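Local coordinates for protein glutaredoxin 2 (Salmonella enterica subsp. enterica serovar Typhimurium, PDB 3IR4) that binds glutathione and, as a glutaredoxin, probably catalyses glutathione-dependent thiol-disulfide exchange, at residues F14-A18 and S65-V69; I21-I27 and V72-K78. One frame throughout, in Å; residues are numbered along the deposited sequence.

Both contacts join the same two helices, 13-25 and 65-74, and illustrate how one helix pair can bind a ligand at one end and be tied together by charge at the other. Interaction 1 lies at the start of the two helices, where Phe14 and Ser65 meet glutathione; interaction 2 lies at their far ends, its centre about 12 Å from that of interaction 1. Packing runs on between them, with Val69 CG1 of the first touching Ile21 CG1 of the second at 3.8 Å. Glutathione belongs to interaction 1, and the Phe22 side chain of interaction 2 is about 12 Å from it at their nearest atoms.

Interaction 1 of 2, residues F14-A18 and S65-V69; sequences FCVKA and SMDIV. With GSH (glutathione), chain B.
Ser65 turns its hydroxyl to the rim of the Phe14 ring, with OG 3.7 Å from CD2 and close to the ring plane, while glutathione lies over one face. CB1 of the ligand's glutamyl part sits 3.8 Å above the centre of that ring. With chi1 at 60°, Ser65 OG stands between its own backbone N and carbonyl carbon, which puts it in reach of GSH O11, to which it donates at 2.7 Å; independently, the backbone N donates to GSH O12 at 2.8 Å. The second bond is nearly straight, and because it comes from the first turn of helix 65-74, the positive end of that helix would be expected to stabilise the anion.

The two helices run almost parallel, their axes 7° apart in these segments, as the helix pair on one side of the sheet in the thioredoxin-like N-terminal domain of a glutathione transferase fold. Lys17, about one helical turn after Phe14, carries an extended chain past the serine; it and the side chain of selenomethionine Met66 run past each other at a slant, Lys17 CD 4.2 Å from Met66 SE. Met66, bent at both chi2 and chi3, folds its end back to meet it. The ammonium of Lys17 then reaches water 1, which donates to Ser65 OG, giving that hydroxyl a second partner besides the ligand; Lys17 NZ also bonds to His177 of helix 173-185, the helix that Met66 touches as well.

Deeper in, an apolar pair forms: Ala18 CB meets Ile68 CG2 at 3.9 Å, the branch that chi1 of -64° sets anti to the backbone N of Ile68. Val69 packs its CG2 on the Lys17 carbonyl, 3.3 Å from Lys17 O, a close fit of methyl against helix.

Interaction 2 of 2, residues I21-I27 and V72-K78; sequences IFGLKNI and VDNLDGK
Lys25 NZ is gripped by the end of helix 65-74 and the turn after it. It donates to Asp73 O at 2.7 Å and, as a salt bridge, to Asp76 OD2 at 2.8 Å, with a longer bond to Lys78 O at 3.1 Å. The ammonium comes at Asp76 OD2 from above the carboxylate plane, 49° out of it, and at both carbonyl oxygens from above their planes. A bend at chi3 of 82° swings the end of the lysine into this group of oxygens, where the helix's carbonyl end would be expected to suit a positive charge. Water 2 joins in, linking Lys25 NZ to Val72 O and Asp76 N.

Asp76 is itself held by an Asx turn: Lys78 N bonds to OD2 at 2.9 Å from the face of the carboxylate opposite the lysine. Asp73 OD1 makes a long salt bridge with Lys25 NZ, 3.8 Å, and its stronger partner is the backbone N of Leu80; OD2 is taken by Leu81 N. Helix 13-25 closes in a Schellman motif, Ile27 N bonding to Phe22 O and Asn26 N to Gly23 O, with Asn26 at positive phi, and Ile27 points toward 72-78. Both helix ends lie on one side of the sheet in this thioredoxin-like domain.

Beneath the polar cluster Val72 is the apolar centre. Its CG1 makes a CH-pi contact over the Phe22 ring, 3.9 Å from the centroid, and its CG2 meets Phe22 CZ at 3.5 Å. Ile21 CG2 and Ile27 CD1 also press on Val72 CG1, each 3.8 Å away, while Phe22 and Val72 both reach Leu54 of the central sheet.

Interaction 1 of 2, residues F14-A18 and S65-V69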
ATOM      1  N   PHE A  14      -4.247  -0.084  -0.167  1.00  4.08           N
ATOM      2  CA  PHE A  14      -5.130  -0.698  -1.167  1.00  4.21           C
ATOM      3  C   PHE A  14      -4.839  -0.141  -2.559  1.00  4.23           C
ATOM      4  O   PHE A  14      -4.948  -0.852  -3.555  1.00  4.57           O
ATOM      5  CB  PHE A  14      -6.587  -0.496  -0.752  1.00  4.59           C
ATOM      6  CG  PHE A  14      -6.927  -1.101   0.564  1.00  5.36           C
ATOM      7  CD1 PHE A  14      -7.017  -0.330   1.709  1.00  7.06           C
ATOM      8  CD2 PHE A  14      -7.057  -2.471   0.697  1.00  6.40           C
ATOM      9  CE1 PHE A  14      -7.330  -0.918   2.930  1.00  8.40           C
ATOM     10  CE2 PHE A  14      -7.359  -3.048   1.927  1.00  8.85           C
ATOM     11  CZ  PHE A  14      -7.490  -2.265   3.034  1.00 10.10           C
ATOM     12  N   CYS A  15      -4.539   1.144  -2.631  1.00  4.26           N
ATOM     13  CA  CYS A  15      -4.144   1.759  -3.885  1.00  4.32           C
ATOM     14  C   CYS A  15      -2.808   1.218  -4.391  1.00  4.29           C
ATOM     15  O   CYS A  15      -2.637   0.973  -5.592  1.00  4.98           O
ATOM     16  CB  CYS A  15      -4.104   3.264  -3.718  1.00  4.91           C
ATOM     17  SG  CYS A  15      -5.771   3.979  -3.500  1.00  5.64           S
ATOM     18  N   VAL A  16      -1.868   0.974  -3.497  1.00  4.17           N
ATOM     19  CA  VAL A  16      -0.601   0.355  -3.885  1.00  4.57           C
ATOM     20  C   VAL A  16      -0.884  -1.029  -4.475  1.00  3.77           C
ATOM     21  O   VAL A  16      -0.328  -1.362  -5.498  1.00  4.44           O
ATOM     22  CB  VAL A  16       0.376   0.318  -2.690  1.00  5.19           C
ATOM     23  CG1 VAL A  16       1.633  -0.493  -3.029  1.00  6.03           C
ATOM     24  CG2 VAL A  16       0.733   1.747  -2.243  1.00  8.28           C
ATOM     25  N   LYS A  17      -1.763  -1.799  -3.843  1.00  3.71           N
ATOM     26  CA  LYS A  17      -2.124  -3.121  -4.369  1.00  3.87           C
ATOM     27  C   LYS A  17      -2.571  -3.010  -5.839  1.00  3.80           C
ATOM     28  O   LYS A  17      -2.134  -3.761  -6.697  1.00  4.48           O
ATOM     29  CB  LYS A  17      -3.233  -3.781  -3.540  1.00  3.44           C
ATOM     30  CG  LYS A  17      -2.808  -4.096  -2.126  1.00  3.93           C
ATOM     31  CD  LYS A  17      -3.911  -4.693  -1.287  1.00  4.34           C
ATOM     32  CE  LYS A  17      -3.569  -4.628   0.155  1.00  5.79           C
ATOM     33  NZ  LYS A  17      -4.499  -5.359   1.029  1.00  6.22           N
ATOM     34  N   ALA A  18      -3.472  -2.062  -6.086  1.00  4.18           N
ATOM     35  CA  ALA A  18      -4.047  -1.847  -7.407  1.00  5.43           C
ATOM     36  C   ALA A  18      -3.011  -1.429  -8.438  1.00  4.51           C
ATOM     37  O   ALA A  18      -3.175  -1.720  -9.604  1.00  6.67           O
ATOM     38  CB  ALA A  18      -5.164  -0.824  -7.360  1.00  6.35           C
ATOM     39  N   SER A  65      -9.649  -3.120  -4.488  1.00  4.78           N
ATOM     40  CA  SER A  65      -8.276  -3.448  -4.825  1.00  4.80           C
ATOM     41  C   SER A  65      -8.054  -4.834  -5.407  1.00  4.61           C
ATOM     42  O   SER A  65      -7.411  -4.958  -6.443  1.00  5.08           O
ATOM     43  CB  SER A  65      -7.355  -3.239  -3.621  1.00  4.89           C
ATOM     44  OG  SER A  65      -7.734  -4.035  -2.541  1.00  5.59           O
HETATM   45  N   MSE A  66      -8.589  -5.860  -4.773  1.00  5.08           N
HETATM   46  CA  MSE A  66      -8.285  -7.217  -5.263  1.00  5.00           C
HETATM   47  C   MSE A  66      -9.026  -7.523  -6.558  1.00  5.33           C
HETATM   48  O   MSE A  66      -8.541  -8.312  -7.370  1.00  5.60           O
HETATM   49  CB  MSE A  66      -8.537  -8.253  -4.187  1.00  5.95           C
HETATM   50  CG  MSE A  66      -7.668  -8.113  -2.952  1.00  6.78           C
HETATM   51 SE   MSE A  66      -5.764  -7.884  -3.288  1.00  9.22          SE
HETATM   52  CE  MSE A  66      -5.422  -9.543  -4.185  1.00  8.39           C
ATOM     53  N   ASP A  67     -10.214  -6.938  -6.745  1.00  4.87           N
ATOM     54  CA  ASP A  67     -10.912  -7.101  -8.018  1.00  5.31           C
ATOM     55  C   ASP A  67     -10.129  -6.432  -9.142  1.00  4.56           C
ATOM     56  O   ASP A  67     -10.058  -6.968 -10.239  1.00  5.03           O
ATOM     57  CB  ASP A  67     -12.328  -6.575  -7.955  1.00  5.42           C
ATOM     58  CG  ASP A  67     -13.213  -7.386  -7.033  1.00  8.77           C
ATOM     59  OD1 ASP A  67     -12.822  -8.491  -6.580  1.00 12.18           O
ATOM     60  OD2 ASP A  67     -14.311  -6.919  -6.708  1.00 10.60           O
ATOM     61  N   ILE A  68      -9.566  -5.259  -8.882  1.00  4.40           N
ATOM     62  CA  ILE A  68      -8.727  -4.581  -9.846  1.00  3.72           C
ATOM     63  C   ILE A  68      -7.500  -5.450 -10.140  1.00  4.34           C
ATOM     64  O   ILE A  68      -7.128  -5.630 -11.287  1.00  4.60           O
ATOM     65  CB  ILE A  68      -8.321  -3.191  -9.321  1.00  4.07           C
ATOM     66  CG1 ILE A  68      -9.550  -2.301  -9.170  1.00  4.66           C
ATOM     67  CG2 ILE A  68      -7.259  -2.554 -10.209  1.00  5.27           C
ATOM     68  CD1 ILE A  68      -9.281  -1.041  -8.381  1.00  6.77           C
ATOM     69  N   VAL A  69      -6.827  -5.934  -9.102  1.00  4.22           N
ATOM     70  CA  VAL A  69      -5.643  -6.762  -9.256  1.00  4.69           C
ATOM     71  C   VAL A  69      -5.921  -7.919 -10.209  1.00  4.09           C
ATOM     72  O   VAL A  69      -5.186  -8.151 -11.144  1.00  4.67           O
ATOM     73  CB  VAL A  69      -5.142  -7.263  -7.877  1.00  4.60           C
ATOM     74  CG1 VAL A  69      -4.154  -8.434  -8.015  1.00  5.95           C
ATOM     75  CG2 VAL A  69      -4.495  -6.099  -7.083  1.00  5.90           C
TER
HETATM   76  N1  GSH B 216     -12.075  -2.841   0.289  1.00  9.58           N
HETATM   77  CA1 GSH B 216     -11.429  -1.682  -0.342  1.00  6.65           C
HETATM   78  C1  GSH B 216     -10.409  -2.155  -1.343  1.00  6.11           C
HETATM   79  O11 GSH B 216      -9.899  -3.292  -1.151  1.00  7.05           O
HETATM   80  O12 GSH B 216     -10.106  -1.403  -2.288  1.00  5.86           O
HETATM   81  CB1 GSH B 216     -10.787  -0.836   0.749  1.00  6.56           C
HETATM   82  CG1 GSH B 216     -10.336   0.518   0.203  1.00  6.00           C
HETATM   83  CD1 GSH B 216     -10.050   1.556   1.267  1.00  9.31           C
HETATM   84  OE1 GSH B 216     -10.115   1.219   2.569  1.00 10.72           O
HETATM   85  N2  GSH B 216      -9.677   2.755   0.899  1.00  8.44           N
HETATM   86  CA2 GSH B 216      -9.552   3.900   1.796  1.00  9.06           C
HETATM   87  C2  GSH B 216     -10.643   4.883   1.530  1.00  9.66           C
HETATM   88  O2  GSH B 216     -11.050   5.077   0.278  1.00 10.29           O
HETATM   89  CB2 GSH B 216      -8.169   4.576   1.648  1.00  9.96           C
HETATM   90  SG2 GSH B 216      -6.730   3.569   2.139  1.00 14.96           S
HETATM   91  N3  GSH B 216     -11.139   5.568   2.529  1.00 13.31           N
HETATM   92  CA3 GSH B 216     -12.363   6.320   2.409  1.00 16.22           C
HETATM   93  C3  GSH B 216     -12.069   7.755   2.630  1.00 16.51           C
HETATM   94  O31 GSH B 216     -10.860   8.141   2.602  1.00 19.65           O
HETATM   95  O32 GSH B 216     -13.038   8.532   2.827  1.00 14.14           O
HETATM   96  O   HOH W   1      -6.922  -5.770  -0.393  1.00  7.46           O

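Interaction 2 of 2, residues I21-I27 and V72-K78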
ATOM      1  N   ILE A  21       0.146  -4.749 -10.236  1.00  5.41           N
ATOM      2  CA  ILE A  21       0.131  -5.590 -11.437  1.00  6.09           C
ATOM      3  C   ILE A  21       0.497  -4.767 -12.656  1.00  4.97           C
ATOM      4  O   ILE A  21       1.134  -5.280 -13.580  1.00  6.08           O
ATOM      5  CB  ILE A  21      -1.202  -6.358 -11.638  1.00  7.41           C
ATOM      6  CG1 ILE A  21      -1.433  -7.361 -10.501  1.00  8.20           C
ATOM      7  CG2 ILE A  21      -1.240  -7.078 -13.015  1.00  9.10           C
ATOM      8  CD1 ILE A  21      -0.479  -8.485 -10.411  1.00  9.31           C
ATOM      9  N   PHE A  22       0.079  -3.498 -12.710  1.00  5.24           N
ATOM     10  CA  PHE A  22       0.465  -2.655 -13.830  1.00  4.48           C
ATOM     11  C   PHE A  22       1.982  -2.624 -13.965  1.00  5.24           C
ATOM     12  O   PHE A  22       2.551  -2.714 -15.047  1.00  5.78           O
ATOM     13  CB  PHE A  22      -0.093  -1.246 -13.689  1.00  4.96           C
ATOM     14  CG  PHE A  22      -1.570  -1.157 -13.889  1.00  4.36           C
ATOM     15  CD1 PHE A  22      -2.124  -1.091 -15.159  1.00  5.04           C
ATOM     16  CD2 PHE A  22      -2.432  -1.137 -12.795  1.00  5.68           C
ATOM     17  CE1 PHE A  22      -3.480  -0.994 -15.344  1.00  4.96           C
ATOM     18  CE2 PHE A  22      -3.807  -1.044 -12.995  1.00  6.59           C
ATOM     19  CZ  PHE A  22      -4.323  -0.962 -14.279  1.00  5.82           C
ATOM     20  N   GLY A  23       2.672  -2.445 -12.847  1.00  4.62           N
ATOM     21  CA  GLY A  23       4.105  -2.408 -12.879  1.00  5.36           C
ATOM     22  C   GLY A  23       4.742  -3.719 -13.235  1.00  4.71           C
ATOM     23  O   GLY A  23       5.637  -3.800 -14.080  1.00  5.61           O
ATOM     24  N   LEU A  24       4.283  -4.778 -12.592  1.00  4.94           N
ATOM     25  CA  LEU A  24       4.869  -6.096 -12.809  1.00  5.19           C
ATOM     26  C   LEU A  24       4.717  -6.598 -14.244  1.00  5.45           C
ATOM     27  O   LEU A  24       5.568  -7.333 -14.721  1.00  6.75           O
ATOM     28  CB  LEU A  24       4.270  -7.139 -11.845  1.00  5.53           C
ATOM     29  CG  LEU A  24       4.583  -6.880 -10.379  1.00  6.19           C
ATOM     30  CD1 LEU A  24       3.712  -7.716  -9.430  1.00  9.19           C
ATOM     31  CD2 LEU A  24       6.051  -7.105 -10.092  1.00  8.87           C
ATOM     32  N   LYS A  25       3.614  -6.241 -14.888  1.00  5.00           N
ATOM     33  CA  LYS A  25       3.305  -6.665 -16.249  1.00  5.37           C
ATOM     34  C   LYS A  25       3.633  -5.597 -17.291  1.00  5.29           C
ATOM     35  O   LYS A  25       3.402  -5.815 -18.480  1.00  6.19           O
ATOM     36  CB  LYS A  25       1.841  -7.069 -16.385  1.00  5.78           C
ATOM     37  CG  LYS A  25       1.463  -8.220 -15.451  1.00  6.64           C
ATOM     38  CD  LYS A  25       0.110  -8.834 -15.779  1.00  6.74           C
ATOM     39  CE  LYS A  25       0.152  -9.835 -16.908  1.00  7.86           C
ATOM     40  NZ  LYS A  25      -1.231 -10.328 -17.276  1.00  7.95           N
ATOM     41  N   ASN A  26       4.149  -4.445 -16.869  1.00  4.76           N
ATOM     42  CA  ASN A  26       4.441  -3.331 -17.772  1.00  5.72           C
ATOM     43  C   ASN A  26       3.232  -2.896 -18.595  1.00  5.49           C
ATOM     44  O   ASN A  26       3.320  -2.638 -19.779  1.00  7.53           O
ATOM     45  CB  ASN A  26       5.667  -3.644 -18.666  1.00  6.81           C
ATOM     46  CG  ASN A  26       6.857  -4.133 -17.847  1.00  7.40           C
ATOM     47  OD1 ASN A  26       7.239  -3.519 -16.894  1.00  8.55           O
ATOM     48  ND2 ASN A  26       7.386  -5.278 -18.197  1.00 10.62           N
ATOM     49  N   ILE A  27       2.091  -2.832 -17.927  1.00  4.28           N
ATOM     50  CA  ILE A  27       0.861  -2.351 -18.548  1.00  4.72           C
ATOM     51  C   ILE A  27       0.726  -0.869 -18.193  1.00  4.52           C
ATOM     52  O   ILE A  27       0.748  -0.528 -17.012  1.00  4.97           O
ATOM     53  CB  ILE A  27      -0.376  -3.117 -18.028  1.00  4.47           C
ATOM     54  CG1 ILE A  27      -0.276  -4.602 -18.392  1.00  5.23           C
ATOM     55  CG2 ILE A  27      -1.670  -2.501 -18.554  1.00  5.87           C
ATOM     56  CD1 ILE A  27      -1.222  -5.465 -17.564  1.00  7.55           C
ATOM     57  N   VAL A  72      -6.890  -6.873 -13.986  1.00  4.73           N
ATOM     58  CA  VAL A  72      -5.726  -6.447 -14.744  1.00  4.95           C
ATOM     59  C   VAL A  72      -4.755  -7.612 -14.983  1.00  4.22           C
ATOM     60  O   VAL A  72      -4.237  -7.739 -16.054  1.00  5.61           O
ATOM     61  CB  VAL A  72      -5.040  -5.246 -14.061  1.00  5.62           C
ATOM     62  CG1 VAL A  72      -3.755  -4.816 -14.790  1.00  6.94           C
ATOM     63  CG2 VAL A  72      -6.003  -4.064 -13.967  1.00  6.24           C
ATOM     64  N   ASP A  73      -4.533  -8.472 -14.001  1.00  4.43           N
ATOM     65  CA  ASP A  73      -3.645  -9.612 -14.185  1.00  4.23           C
ATOM     66  C   ASP A  73      -4.203 -10.569 -15.250  1.00  4.71           C
ATOM     67  O   ASP A  73      -3.442 -11.231 -15.950  1.00  5.30           O
ATOM     68  CB  ASP A  73      -3.468 -10.373 -12.872  1.00  4.99           C
ATOM     69  CG  ASP A  73      -2.286 -11.333 -12.889  1.00  4.65           C
ATOM     70  OD1 ASP A  73      -1.278 -11.030 -13.560  1.00  6.27           O
ATOM     71  OD2 ASP A  73      -2.385 -12.383 -12.207  1.00  5.50           O
ATOM     72  N   ASN A  74      -5.517 -10.636 -15.369  1.00  4.39           N
ATOM     73  CA  ASN A  74      -6.178 -11.581 -16.255  1.00  4.85           C
ATOM     74  C   ASN A  74      -6.482 -11.052 -17.629  1.00  5.02           C
ATOM     75  O   ASN A  74      -6.827 -11.827 -18.533  1.00  5.33           O
ATOM     76  CB  ASN A  74      -7.458 -12.080 -15.570  1.00  4.57           C
ATOM     77  CG  ASN A  74      -7.177 -12.888 -14.323  1.00  4.43           C
ATOM     78  OD1 ASN A  74      -6.051 -13.291 -14.045  1.00  5.85           O
ATOM     79  ND2 ASN A  74      -8.233 -13.155 -13.551  1.00  5.17           N
ATOM     80  N   LEU A  75      -6.290  -9.750 -17.826  0.70  5.18           N
ATOM     81  CA  LEU A  75      -6.766  -9.107 -19.042  0.70  6.58           C
ATOM     82  C   LEU A  75      -6.111  -9.633 -20.321  0.70  6.75           C
ATOM     83  O   LEU A  75      -6.765  -9.697 -21.356  0.70  8.21           O
ATOM     84  CB  LEU A  75      -6.637  -7.579 -18.885  0.70  7.23           C
ATOM     85  CG  LEU A  75      -7.372  -6.731 -19.911  0.70  7.95           C
ATOM     86  CD1 LEU A  75      -8.860  -7.039 -19.969  0.70  8.55           C
ATOM     87  CD2 LEU A  75      -7.099  -5.265 -19.578  0.70  9.46           C
ATOM     88  N   ASP A  76      -4.835 -10.012 -20.261  1.00  6.65           N
ATOM     89  CA  ASP A  76      -4.079 -10.524 -21.426  1.00  7.92           C
ATOM     90  C   ASP A  76      -4.087 -12.051 -21.534  1.00  7.67           C
ATOM     91  O   ASP A  76      -3.442 -12.621 -22.407  1.00  9.08           O
ATOM     92  CB  ASP A  76      -2.647  -9.946 -21.484  1.00  9.34           C
ATOM     93  CG  ASP A  76      -1.701 -10.542 -20.466  1.00 10.22           C
ATOM     94  OD1 ASP A  76      -0.523 -10.115 -20.440  1.00 15.77           O
ATOM     95  OD2 ASP A  76      -2.091 -11.415 -19.682  1.00  9.46           O
ATOM     96  N   GLY A  77      -4.802 -12.713 -20.637  1.00  6.28           N
ATOM     97  CA  GLY A  77      -4.919 -14.166 -20.658  1.00  6.45           C
ATOM     98  C   GLY A  77      -3.785 -14.920 -20.006  1.00  6.39           C
ATOM     99  O   GLY A  77      -3.828 -16.141 -19.981  1.00  7.47           O
ATOM    100  N   LYS A  78      -2.784 -14.214 -19.462  1.00  6.23           N
ATOM    101  CA  LYS A  78      -1.611 -14.840 -18.862  1.00  6.59           C
ATOM    102  C   LYS A  78      -1.294 -14.224 -17.501  1.00  6.39           C
ATOM    103  O   LYS A  78      -0.437 -13.328 -17.369  1.00  6.68           O
ATOM    104  CB  LYS A  78      -0.395 -14.759 -19.759  1.00  9.26           C
ATOM    105  CG  LYS A  78       0.780 -15.598 -19.193  1.00 13.93           C
ATOM    106  CD  LYS A  78       2.028 -15.551 -20.054  1.00 19.20           C
ATOM    107  CE  LYS A  78       3.299 -15.909 -19.249  1.00 23.64           C
ATOM    108  NZ  LYS A  78       3.710 -14.945 -18.149  1.00 25.62           N
TER
HETATM  109  O   HOH W   2      -3.057  -8.494 -18.404  1.00  8.03           O